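Local coordinates for orotidine 5'-phosphate decarboxylase (Sulfolobus solfataricus, PDB 4DBE), which probably catalyses the decarboxylation of orotidine 5'-monophosphate to UMP, the final step of de novo UMP synthesis, as a homodimeric TIM-barrel enzyme, at residues 159-164 with 180-185; 110-115 with 137-142; 5-10 with 25-30. All coordinates share one frame; numbering follows the deposited sequence.

Interaction 1. Residues 159-164 with 180-185. With BMP (6-hydroxyuridine-5'-phosphate), chain C.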
loop_
_atom_site.group_PDB
_atom_site.type_symbol
_atom_site.label_atom_id
_atom_site.label_comp_id
_atom_site.label_asym_id
_atom_site.label_seq_id
_atom_site.Cartn_x
_atom_site.Cartn_y
_atom_site.Cartn_z
ATOM N N MET A 159 -16.037 -16.976 5.347
ATOM C CA MET A 159 -14.844 -16.163 5.171
ATOM C C MET A 159 -13.814 -16.424 6.274
ATOM O O MET A 159 -14.173 -16.564 7.443
ATOM C CB MET A 159 -15.251 -14.698 5.222
ATOM C CG MET A 159 -14.211 -13.761 4.721
ATOM S SD MET A 159 -14.255 -13.858 2.942
ATOM C CE MET A 159 -15.382 -12.541 2.559
ATOM N N THR A 160 -12.534 -16.479 5.906
ATOM C CA THR A 160 -11.465 -16.499 6.901
ATOM C C THR A 160 -11.292 -15.069 7.390
ATOM O O THR A 160 -11.144 -14.161 6.584
ATOM C CB THR A 160 -10.125 -17.005 6.302
ATOM O OG1 THR A 160 -10.284 -18.341 5.804
ATOM C CG2 THR A 160 -9.007 -16.987 7.357
ATOM N N ILE A 161 -11.349 -14.854 8.702
ATOM C CA ILE A 161 -11.241 -13.509 9.248
ATOM C C ILE A 161 -9.961 -13.434 10.057
ATOM O O ILE A 161 -9.748 -14.256 10.928
ATOM C CB ILE A 161 -12.457 -13.159 10.135
ATOM C CG1 ILE A 161 -13.743 -13.215 9.302
ATOM C CG2 ILE A 161 -12.288 -11.783 10.776
ATOM C CD1 ILE A 161 -14.982 -12.822 10.098
ATOM N N VAL A 162 -9.085 -12.486 9.726
ATOM C CA VAL A 162 -7.835 -12.309 10.473
ATOM C C VAL A 162 -7.850 -10.952 11.146
ATOM O O VAL A 162 -8.307 -9.962 10.564
ATOM C CB VAL A 162 -6.574 -12.485 9.573
ATOM C CG1 VAL A 162 -6.541 -13.892 9.011
ATOM C CG2 VAL A 162 -6.552 -11.451 8.446
ATOM N N SER A 163 -7.383 -10.912 12.389
ATOM C CA SER A 163 -7.548 -9.719 13.199
ATOM C C SER A 163 -6.255 -9.270 13.883
ATOM O O SER A 163 -5.743 -9.955 14.776
ATOM C CB SER A 163 -8.629 -9.950 14.254
ATOM O OG SER A 163 -9.857 -10.283 13.624
ATOM N N PRO A 164 -5.752 -8.103 13.478
ATOM C CA PRO A 164 -4.567 -7.496 14.092
ATOM C C PRO A 164 -4.967 -6.441 15.136
ATOM O O PRO A 164 -6.156 -6.120 15.244
ATOM C CB PRO A 164 -3.891 -6.824 12.899
ATOM C CG PRO A 164 -5.045 -6.360 12.064
ATOM C CD PRO A 164 -6.183 -7.361 12.276
ATOM N N GLY A 180 -15.394 -13.765 16.759
ATOM C CA GLY A 180 -15.656 -14.354 15.457
ATOM C C GLY A 180 -14.487 -14.544 14.501
ATOM O O GLY A 180 -14.641 -15.222 13.487
ATOM N N ALA A 181 -13.325 -13.958 14.797
ATOM C CA ALA A 181 -12.158 -14.118 13.919
ATOM C C ALA A 181 -11.643 -15.552 13.953
ATOM O O ALA A 181 -11.836 -16.264 14.935
ATOM C CB ALA A 181 -11.037 -13.155 14.328
ATOM N N ASP A 182 -10.978 -15.974 12.878
ATOM C CA ASP A 182 -10.295 -17.261 12.869
ATOM C C ASP A 182 -8.883 -17.175 13.472
ATOM O O ASP A 182 -8.448 -18.071 14.200
ATOM C CB ASP A 182 -10.214 -17.776 11.440
ATOM C CG ASP A 182 -11.582 -18.036 10.863
ATOM O OD1 ASP A 182 -12.151 -19.099 11.186
ATOM O OD2 ASP A 182 -12.098 -17.164 10.131
ATOM N N TYR A 183 -8.186 -16.085 13.168
ATOM C CA TYR A 183 -6.786 -15.929 13.555
ATOM C C TYR A 183 -6.511 -14.519 14.030
ATOM O O TYR A 183 -7.145 -13.557 13.569
ATOM C CB TYR A 183 -5.878 -16.265 12.361
ATOM C CG TYR A 183 -6.121 -17.655 11.840
ATOM C CD1 TYR A 183 -5.820 -18.764 12.620
ATOM C CD2 TYR A 183 -6.677 -17.869 10.582
ATOM C CE1 TYR A 183 -6.053 -20.044 12.163
ATOM C CE2 TYR A 183 -6.902 -19.153 10.114
ATOM C CZ TYR A 183 -6.590 -20.233 10.914
ATOM O OH TYR A 183 -6.814 -21.512 10.467
ATOM N N GLU A 184 -5.577 -14.385 14.966
ATOM C CA GLU A 184 -5.165 -13.065 15.420
ATOM C C GLU A 184 -3.745 -12.787 14.940
ATOM O O GLU A 184 -2.854 -13.637 15.041
ATOM C CB GLU A 184 -5.276 -12.924 16.944
ATOM C CG GLU A 184 -6.729 -12.941 17.398
ATOM C CD GLU A 184 -6.919 -12.783 18.891
ATOM O OE1 GLU A 184 -5.916 -12.570 19.601
ATOM O OE2 GLU A 184 -8.094 -12.873 19.342
ATOM N N ILE A 185 -3.565 -11.596 14.384
ATOM C CA ILE A 185 -2.281 -11.178 13.854
ATOM C C ILE A 185 -1.532 -10.434 14.947
ATOM O O ILE A 185 -2.055 -9.469 15.510
ATOM C CB ILE A 185 -2.478 -10.227 12.680
ATOM C CG1 ILE A 185 -3.132 -10.965 11.512
ATOM C CG2 ILE A 185 -1.132 -9.642 12.243
ATOM C CD1 ILE A 185 -3.709 -10.033 10.439
HETATM P P BMP C . 1.480 -5.073 16.004
HETATM O OP1 BMP C . 0.539 -4.031 16.432
HETATM O OP2 BMP C . 3.045 -4.896 16.364
HETATM O OP3 BMP C . 1.041 -6.436 16.708
HETATM O "O5'" BMP C . 1.336 -5.348 14.434
HETATM C "C5'" BMP C . 0.071 -5.419 13.798
HETATM C "C4'" BMP C . 0.211 -5.910 12.369
HETATM O "O4'" BMP C . -1.100 -5.924 11.746
HETATM C "C3'" BMP C . 1.101 -5.046 11.474
HETATM O "O3'" BMP C . 1.721 -5.858 10.480
HETATM C "C2'" BMP C . 0.087 -4.121 10.807
HETATM O "O2'" BMP C . 0.507 -3.593 9.573
HETATM C "C1'" BMP C . -1.115 -5.055 10.636
HETATM N N1 BMP C . -2.417 -4.365 10.611
HETATM C C2 BMP C . -2.806 -3.540 11.607
HETATM O O2 BMP C . -2.079 -3.319 12.555
HETATM N N3 BMP C . -4.003 -2.919 11.562
HETATM C C4 BMP C . -4.862 -3.125 10.537
HETATM O O4 BMP C . -5.950 -2.559 10.519
HETATM C C5 BMP C . -4.491 -3.997 9.495
HETATM C C6 BMP C . -3.265 -4.612 9.562
HETATM O O1 BMP C . -2.880 -5.459 8.599
#
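V162 pairs with Y183 and S163 with E184 as parallel beta bridges, the short strands 160-163 and 183-185 meeting at 32° with their axes 4.5 Å apart. They are the seventh and eighth strands of the TIM barrel, joined through helix 175-179 in a beta-alpha-beta unit. The carbonyl I161 O is gripped by two donors, D182 N and Y183 N, and beyond it S163 N binds Y183 O while I185 N binds S163 O at 2.8 Å. At the N-terminal end a side chain adds to the backbone pairing. With CG of D182 beside its own backbone N (chi1 -63°), the carboxylate swings back so that OD2 receives I161 N at 2.8 Å through its anti lone pair, a nearly straight bond of 163°. The same OD2 forms a salt bridge with R153, whose guanidinium also binds the carbonyls of M159 and G180, so one arginine ties together the entrances to both strands. Toward the barrel interior, V162 sets CG2 against I185 CD1 at 3.8 Å, and its CG1 lies with T160 CG2 at the edge of the Y183 ring, near the ring plane. Toward the surrounding helices, I161 CG2 packs on A181 CB, and the hydroxyl of S163 passes close by that same methyl while bonding to V141 O. E184 also points outward, its carboxylate taking backbone N-H groups of G174 and V177. At the C-terminal end of the strands, P164 and I185 lie side by side, CB to CB 3.7 Å, and both reach the bound 6-hydroxyuridine-5'-phosphate: P164 CB comes within 3.2 Å of the ribose O4', and P164 CG is 3.5 Å from the pyrimidine C6.

Interaction 2. Residues 110-115 with 137-142. With BMP (6-hydroxyuridine-5'-phosphate), chain C.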
loop_
_atom_site.group_PDB
_atom_site.type_symbol
_atom_site.label_atom_id
_atom_site.label_comp_id
_atom_site.label_asym_id
_atom_site.label_seq_id
_atom_site.Cartn_x
_atom_site.Cartn_y
_atom_site.Cartn_z
ATOM N N LEU A 110 -8.900 -9.322 1.923
ATOM C CA LEU A 110 -9.220 -7.909 1.760
ATOM C C LEU A 110 -9.326 -7.208 3.107
ATOM O O LEU A 110 -9.961 -7.714 4.030
ATOM C CB LEU A 110 -10.513 -7.724 0.957
ATOM C CG LEU A 110 -10.468 -8.070 -0.540
ATOM C CD1 LEU A 110 -11.822 -7.800 -1.223
ATOM C CD2 LEU A 110 -9.360 -7.292 -1.248
ATOM N N VAL A 111 -8.695 -6.045 3.215
ATOM C CA VAL A 111 -8.828 -5.227 4.413
ATOM C C VAL A 111 -10.243 -4.656 4.497
ATOM O O VAL A 111 -10.642 -3.843 3.663
ATOM C CB VAL A 111 -7.824 -4.073 4.445
ATOM C CG1 VAL A 111 -8.082 -3.184 5.691
ATOM C CG2 VAL A 111 -6.399 -4.617 4.434
ATOM N N ALA A 112 -10.976 -5.074 5.520
ATOM C CA ALA A 112 -12.370 -4.650 5.730
ATOM C C ALA A 112 -12.503 -3.508 6.736
ATOM O O ALA A 112 -13.113 -2.481 6.450
ATOM C CB ALA A 112 -13.203 -5.834 6.186
ATOM N N VAL A 113 -11.944 -3.697 7.927
ATOM C CA VAL A 113 -12.003 -2.674 8.963
ATOM C C VAL A 113 -10.627 -2.615 9.620
ATOM O O VAL A 113 -10.129 -3.636 10.093
ATOM C CB VAL A 113 -13.037 -3.029 10.031
ATOM C CG1 VAL A 113 -13.084 -1.935 11.125
ATOM C CG2 VAL A 113 -14.413 -3.266 9.392
ATOM N N MET A 114 -10.007 -1.442 9.652
ATOM C CA MET A 114 -8.676 -1.362 10.247
ATOM C C MET A 114 -8.702 -1.163 11.765
ATOM O O MET A 114 -9.766 -0.909 12.363
ATOM C CB MET A 114 -7.805 -0.321 9.535
ATOM C CG MET A 114 -7.401 -0.764 8.129
ATOM S SD MET A 114 -6.223 0.364 7.380
ATOM C CE MET A 114 -4.749 0.011 8.350
ATOM N N SER A 115 -7.532 -1.300 12.390
ATOM C CA SER A 115 -7.462 -1.340 13.853
ATOM C C SER A 115 -7.315 0.025 14.518
ATOM O O SER A 115 -7.623 0.177 15.700
ATOM C CB SER A 115 -6.337 -2.281 14.313
ATOM O OG SER A 115 -5.076 -1.821 13.847
ATOM N N LYS A 137 -10.585 -15.150 -0.254
ATOM C CA LYS A 137 -10.499 -16.181 0.775
ATOM C C LYS A 137 -10.851 -15.618 2.159
ATOM O O LYS A 137 -11.529 -16.267 2.959
ATOM C CB LYS A 137 -9.096 -16.794 0.793
ATOM C CG LYS A 137 -8.870 -17.803 1.910
ATOM C CD LYS A 137 -7.446 -18.283 1.933
ATOM C CE LYS A 137 -7.178 -19.209 3.115
ATOM N NZ LYS A 137 -7.564 -18.597 4.417
ATOM N N GLY A 138 -10.395 -14.404 2.438
ATOM C CA GLY A 138 -10.551 -13.853 3.771
ATOM C C GLY A 138 -10.581 -12.348 3.815
ATOM O O GLY A 138 -10.477 -11.677 2.788
ATOM N N ILE A 139 -10.714 -11.818 5.026
ATOM C CA ILE A 139 -10.752 -10.383 5.234
ATOM C C ILE A 139 -9.997 -10.039 6.521
ATOM O O ILE A 139 -9.832 -10.887 7.391
ATOM C CB ILE A 139 -12.205 -9.845 5.307
ATOM C CG1 ILE A 139 -12.974 -10.536 6.435
ATOM C CG2 ILE A 139 -12.915 -10.020 3.956
ATOM C CD1 ILE A 139 -14.436 -10.006 6.646
ATOM N N VAL A 140 -9.543 -8.792 6.620
ATOM C CA VAL A 140 -8.871 -8.295 7.810
ATOM C C VAL A 140 -9.837 -7.376 8.539
ATOM O O VAL A 140 -10.352 -6.417 7.953
ATOM C CB VAL A 140 -7.571 -7.497 7.467
ATOM C CG1 VAL A 140 -6.767 -7.215 8.741
ATOM C CG2 VAL A 140 -6.713 -8.243 6.434
ATOM N N VAL A 141 -10.094 -7.689 9.807
ATOM C CA VAL A 141 -10.979 -6.889 10.656
ATOM C C VAL A 141 -10.317 -6.667 12.010
ATOM O O VAL A 141 -10.031 -7.620 12.731
ATOM C CB VAL A 141 -12.374 -7.549 10.835
ATOM C CG1 VAL A 141 -13.313 -6.600 11.552
ATOM C CG2 VAL A 141 -12.957 -7.950 9.490
ATOM N N GLY A 142 -10.055 -5.403 12.336
ATOM C CA GLY A 142 -9.290 -5.054 13.518
ATOM C C GLY A 142 -9.781 -5.754 14.770
ATOM O O GLY A 142 -10.988 -5.831 15.017
HETATM P P BMP C . 1.480 -5.073 16.004
HETATM O OP1 BMP C . 0.539 -4.031 16.432
HETATM O OP2 BMP C . 3.045 -4.896 16.364
HETATM O OP3 BMP C . 1.041 -6.436 16.708
HETATM O "O5'" BMP C . 1.336 -5.348 14.434
HETATM C "C5'" BMP C . 0.071 -5.419 13.798
HETATM C "C4'" BMP C . 0.211 -5.910 12.369
HETATM O "O4'" BMP C . -1.100 -5.924 11.746
HETATM C "C3'" BMP C . 1.101 -5.046 11.474
HETATM O "O3'" BMP C . 1.721 -5.858 10.480
HETATM C "C2'" BMP C . 0.087 -4.121 10.807
HETATM O "O2'" BMP C . 0.507 -3.593 9.573
HETATM C "C1'" BMP C . -1.115 -5.055 10.636
HETATM N N1 BMP C . -2.417 -4.365 10.611
HETATM C C2 BMP C . -2.806 -3.540 11.607
HETATM O O2 BMP C . -2.079 -3.319 12.555
HETATM N N3 BMP C . -4.003 -2.919 11.562
HETATM C C4 BMP C . -4.862 -3.125 10.537
HETATM O O4 BMP C . -5.950 -2.559 10.519
HETATM C C5 BMP C . -4.491 -3.997 9.495
HETATM C C6 BMP C . -3.265 -4.612 9.562
HETATM O O1 BMP C . -2.880 -5.459 8.599
#
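A112 fills the bend between two parallel strands, its CB 3.4 Å from V140 O. Here the pairing slips by one residue: L110 bridges I139 and V111 bridges V140, but V113 then bridges V141, a beta bulge. Consecutive N-H groups of A112 and V113 therefore converge on V140 O, at 2.8 Å and 3.2 Å, both in the carbonyl plane. Beyond the bulge V113 O accepts G142 N, and before it L110 O accepts V140 N. On the helix-facing side the A112 methyl touches I139 CB and rests on V141 CG2, 3.9 Å from A112 CB, and V141 CG1 in turn abuts V113 CB. I139 turns CG1 into the position between its backbone N and carbonyl carbon (chi1 58°), which leaves CB and CG2 over L110 O. Y152 of helix 146-155 and I131 of helix 124-134 close over this layer. On the inner side V111 and V140 meet through their CG2 methyls, while the other branch of V140, CG1, lies 4.0 Å from C5 of the ligand's pyrimidine. G142 CA packs against S115, 4.1 Å from S115 CB. S115 stands at the base edge: its N donates to ligand O4, and its OG receives ligand N3 at 2.8 Å while also bonding to Q169. M114 curls round the same O4, its CB 3.1 Å away and its chain bent so that CE returns toward the carbonyl; D64 of the second subunit packs against M114. Strands 107-113 and 138-141, linked by helix 124-134, thus form a beta-alpha-beta unit of the TIM barrel whose C-terminal rim reads the pyrimidine edge, as expected of an OMP decarboxylase active site.

Interaction 3. Residues 5-10 with 25-30. With BMP (6-hydroxyuridine-5'-phosphate), chain C.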
loop_
_atom_site.group_PDB
_atom_site.type_symbol
_atom_site.label_atom_id
_atom_site.label_comp_id
_atom_site.label_asym_id
_atom_site.label_seq_id
_atom_site.Cartn_x
_atom_site.Cartn_y
_atom_site.Cartn_z
ATOM N N ARG A 5 -3.738 -20.150 16.864
ATOM C CA ARG A 5 -4.565 -19.212 16.116
ATOM C C ARG A 5 -3.759 -17.953 15.803
ATOM O O ARG A 5 -4.318 -16.926 15.410
ATOM C CB ARG A 5 -5.797 -18.825 16.941
ATOM C CG ARG A 5 -6.617 -19.998 17.413
ATOM C CD ARG A 5 -7.523 -20.495 16.317
ATOM N NE ARG A 5 -8.805 -20.969 16.841
ATOM C CZ ARG A 5 -9.903 -21.108 16.099
ATOM N NH1 ARG A 5 -9.869 -20.807 14.808
ATOM N NH2 ARG A 5 -11.030 -21.548 16.643
ATOM N N VAL A 6 -2.442 -18.026 15.990
ATOM C CA VAL A 6 -1.607 -16.847 15.802
ATOM C C VAL A 6 -0.976 -16.771 14.410
ATOM O O VAL A 6 -0.460 -17.759 13.891
ATOM C CB VAL A 6 -0.501 -16.757 16.860
ATOM C CG1 VAL A 6 0.379 -15.546 16.596
ATOM C CG2 VAL A 6 -1.116 -16.679 18.244
ATOM N N ILE A 7 -1.056 -15.584 13.818
ATOM C CA ILE A 7 -0.300 -15.251 12.628
ATOM C C ILE A 7 0.745 -14.235 13.078
ATOM O O ILE A 7 0.403 -13.151 13.550
ATOM C CB ILE A 7 -1.205 -14.658 11.512
ATOM C CG1 ILE A 7 -2.211 -15.709 11.027
ATOM C CG2 ILE A 7 -0.351 -14.150 10.314
ATOM C CD1 ILE A 7 -3.206 -15.207 9.967
ATOM N N LEU A 8 2.013 -14.613 12.972
ATOM C CA LEU A 8 3.113 -13.714 13.322
ATOM C C LEU A 8 3.212 -12.603 12.293
ATOM O O LEU A 8 3.343 -12.876 11.094
ATOM C CB LEU A 8 4.422 -14.492 13.364
ATOM C CG LEU A 8 5.699 -13.646 13.499
ATOM C CD1 LEU A 8 5.727 -13.011 14.869
ATOM C CD2 LEU A 8 6.935 -14.512 13.271
ATOM N N ALA A 9 3.127 -11.354 12.745
ATOM C CA ALA A 9 3.342 -10.235 11.843
ATOM C C ALA A 9 4.842 -9.949 11.818
ATOM O O ALA A 9 5.362 -9.220 12.668
ATOM C CB ALA A 9 2.553 -9.002 12.267
ATOM N N MET A 10 5.530 -10.573 10.869
ATOM C CA MET A 10 6.964 -10.391 10.750
ATOM C C MET A 10 7.254 -9.086 10.019
ATOM O O MET A 10 7.466 -9.060 8.803
ATOM C CB MET A 10 7.615 -11.586 10.044
ATOM C CG MET A 10 9.133 -11.644 10.207
ATOM S SD MET A 10 9.768 -13.200 9.561
ATOM C CE MET A 10 8.546 -14.320 10.231
ATOM N N GLU A 25 3.966 -23.779 16.197
ATOM C CA GLU A 25 3.192 -23.104 17.231
ATOM C C GLU A 25 2.592 -21.792 16.725
ATOM O O GLU A 25 2.282 -20.894 17.509
ATOM C CB GLU A 25 4.063 -22.863 18.464
ATOM C CG GLU A 25 4.585 -24.150 19.062
ATOM C CD GLU A 25 5.619 -23.928 20.139
ATOM O OE1 GLU A 25 5.258 -23.428 21.225
ATOM O OE2 GLU A 25 6.797 -24.265 19.893
ATOM N N LEU A 26 2.438 -21.708 15.408
ATOM C CA LEU A 26 1.825 -20.574 14.726
ATOM C C LEU A 26 0.893 -21.147 13.681
ATOM O O LEU A 26 1.146 -22.240 13.169
ATOM C CB LEU A 26 2.881 -19.768 13.960
ATOM C CG LEU A 26 3.869 -18.861 14.675
ATOM C CD1 LEU A 26 4.936 -18.403 13.681
ATOM C CD2 LEU A 26 3.156 -17.671 15.306
ATOM N N TYR A 27 -0.172 -20.419 13.351
ATOM C CA TYR A 27 -0.925 -20.760 12.153
ATOM C C TYR A 27 -0.142 -20.298 10.924
ATOM O O TYR A 27 0.052 -21.056 9.968
ATOM C CB TYR A 27 -2.324 -20.135 12.141
ATOM C CG TYR A 27 -2.969 -20.313 10.789
ATOM C CD1 TYR A 27 -3.410 -21.561 10.376
ATOM C CD2 TYR A 27 -3.090 -19.243 9.903
ATOM C CE1 TYR A 27 -3.982 -21.743 9.121
ATOM C CE2 TYR A 27 -3.654 -19.417 8.651
ATOM C CZ TYR A 27 -4.101 -20.670 8.270
ATOM O OH TYR A 27 -4.660 -20.845 7.024
ATOM N N GLY A 28 0.315 -19.050 10.942
ATOM C CA GLY A 28 1.007 -18.522 9.778
ATOM C C GLY A 28 1.946 -17.369 10.064
ATOM O O GLY A 28 2.131 -16.957 11.208
ATOM N N ILE A 29 2.543 -16.845 9.003
ATOM C CA ILE A 29 3.417 -15.684 9.105
ATOM C C ILE A 29 2.929 -14.656 8.109
ATOM O O ILE A 29 2.685 -14.976 6.935
ATOM C CB ILE A 29 4.863 -16.073 8.758
ATOM C CG1 ILE A 29 5.354 -17.122 9.756
ATOM C CG2 ILE A 29 5.760 -14.835 8.751
ATOM C CD1 ILE A 29 6.726 -17.705 9.424
ATOM N N LYS A 30 2.735 -13.432 8.577
ATOM C CA LYS A 30 2.408 -12.335 7.679
ATOM C C LYS A 30 3.700 -11.554 7.418
ATOM O O LYS A 30 4.291 -10.967 8.329
ATOM C CB LYS A 30 1.331 -11.439 8.292
ATOM C CG LYS A 30 0.784 -10.394 7.338
ATOM C CD LYS A 30 -0.370 -9.609 7.965
ATOM C CE LYS A 30 0.090 -8.559 8.971
ATOM N NZ LYS A 30 0.946 -7.493 8.340
HETATM P P BMP C . 1.480 -5.073 16.004
HETATM O OP1 BMP C . 0.539 -4.031 16.432
HETATM O OP2 BMP C . 3.045 -4.896 16.364
HETATM O OP3 BMP C . 1.041 -6.436 16.708
HETATM O "O5'" BMP C . 1.336 -5.348 14.434
HETATM C "C5'" BMP C . 0.071 -5.419 13.798
HETATM C "C4'" BMP C . 0.211 -5.910 12.369
HETATM O "O4'" BMP C . -1.100 -5.924 11.746
HETATM C "C3'" BMP C . 1.101 -5.046 11.474
HETATM O "O3'" BMP C . 1.721 -5.858 10.480
HETATM C "C2'" BMP C . 0.087 -4.121 10.807
HETATM O "O2'" BMP C . 0.507 -3.593 9.573
HETATM C "C1'" BMP C . -1.115 -5.055 10.636
HETATM N N1 BMP C . -2.417 -4.365 10.611
HETATM C C2 BMP C . -2.806 -3.540 11.607
HETATM O O2 BMP C . -2.079 -3.319 12.555
HETATM N N3 BMP C . -4.003 -2.919 11.562
HETATM C C4 BMP C . -4.862 -3.125 10.537
HETATM O O4 BMP C . -5.950 -2.559 10.519
HETATM C C5 BMP C . -4.491 -3.997 9.495
HETATM C C6 BMP C . -3.265 -4.612 9.562
HETATM O O1 BMP C . -2.880 -5.459 8.599
#
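K30 N donates to L8 O at 2.6 Å, nearly straight at 165°, and K30 O receives M10 N, so this one lysine is held on both sides of its backbone. Between these parallel strands, 6-10 and 28-30, L8 N continues the pairing to G28 O, and V6 O takes Y27 N at 2.7 Å together with a weak bond from G28 N. The side chain of K30 leaves the inner face of the barrel extended through chi2, then bends at chi3 (77°) and chi4 to carry NZ to the ligand ribose, where it donates to O3' at 2.8 Å. D59 forms a salt bridge with the same NZ, and A9 CB also lies near O3'. At the root of this side chain, I7 crosses the lysine at about a right angle, its CG2 3.8 Å from K30 CB, while its CG1 comes to the edge of the Y27 ring, in the ring plane, 3.8 Å from CD2. I7 and Y27 run side by side, pointing the same way, next to G28. Y27 stacks on Y183 and anchors its hydroxyl on E55. On the helix-facing side L26 CD2 rests against both V6 CG1, at 3.7 Å, and L8 CB, with L200 of helix 196-213 packing on L26. That side is apolar, whereas the inner face mixes I7, A9 and the Y27 ring with the K30 amine. K30 NZ is shared by D59 and the ribose O3', which ties the second strand of the barrel directly to the ligand.

How the interactions relate
All three contacts join consecutive strands of one eight-stranded barrel, each with its C-terminal end at the same ligand. Interactions 1 and 2 are neighbours: T160 O and V162 N pair with the backbone of I139. Interaction 1 also meets interaction 3 where the barrel closes, E184 pairing with R5 and I7. Interactions 2 and 3 do not touch, their centres about 16 Å apart. Interaction 2 is wholly buried, its side-chain packing mostly aliphatic, with S115 at the ligand end; interaction 3 is mostly buried; interaction 1 is partly buried, with D182 at its N-terminal end. Around the ligand they divide the work: base edge for 110-115, ribose hydroxyl for 25-30, apolar walls for 159-164 and 180-185.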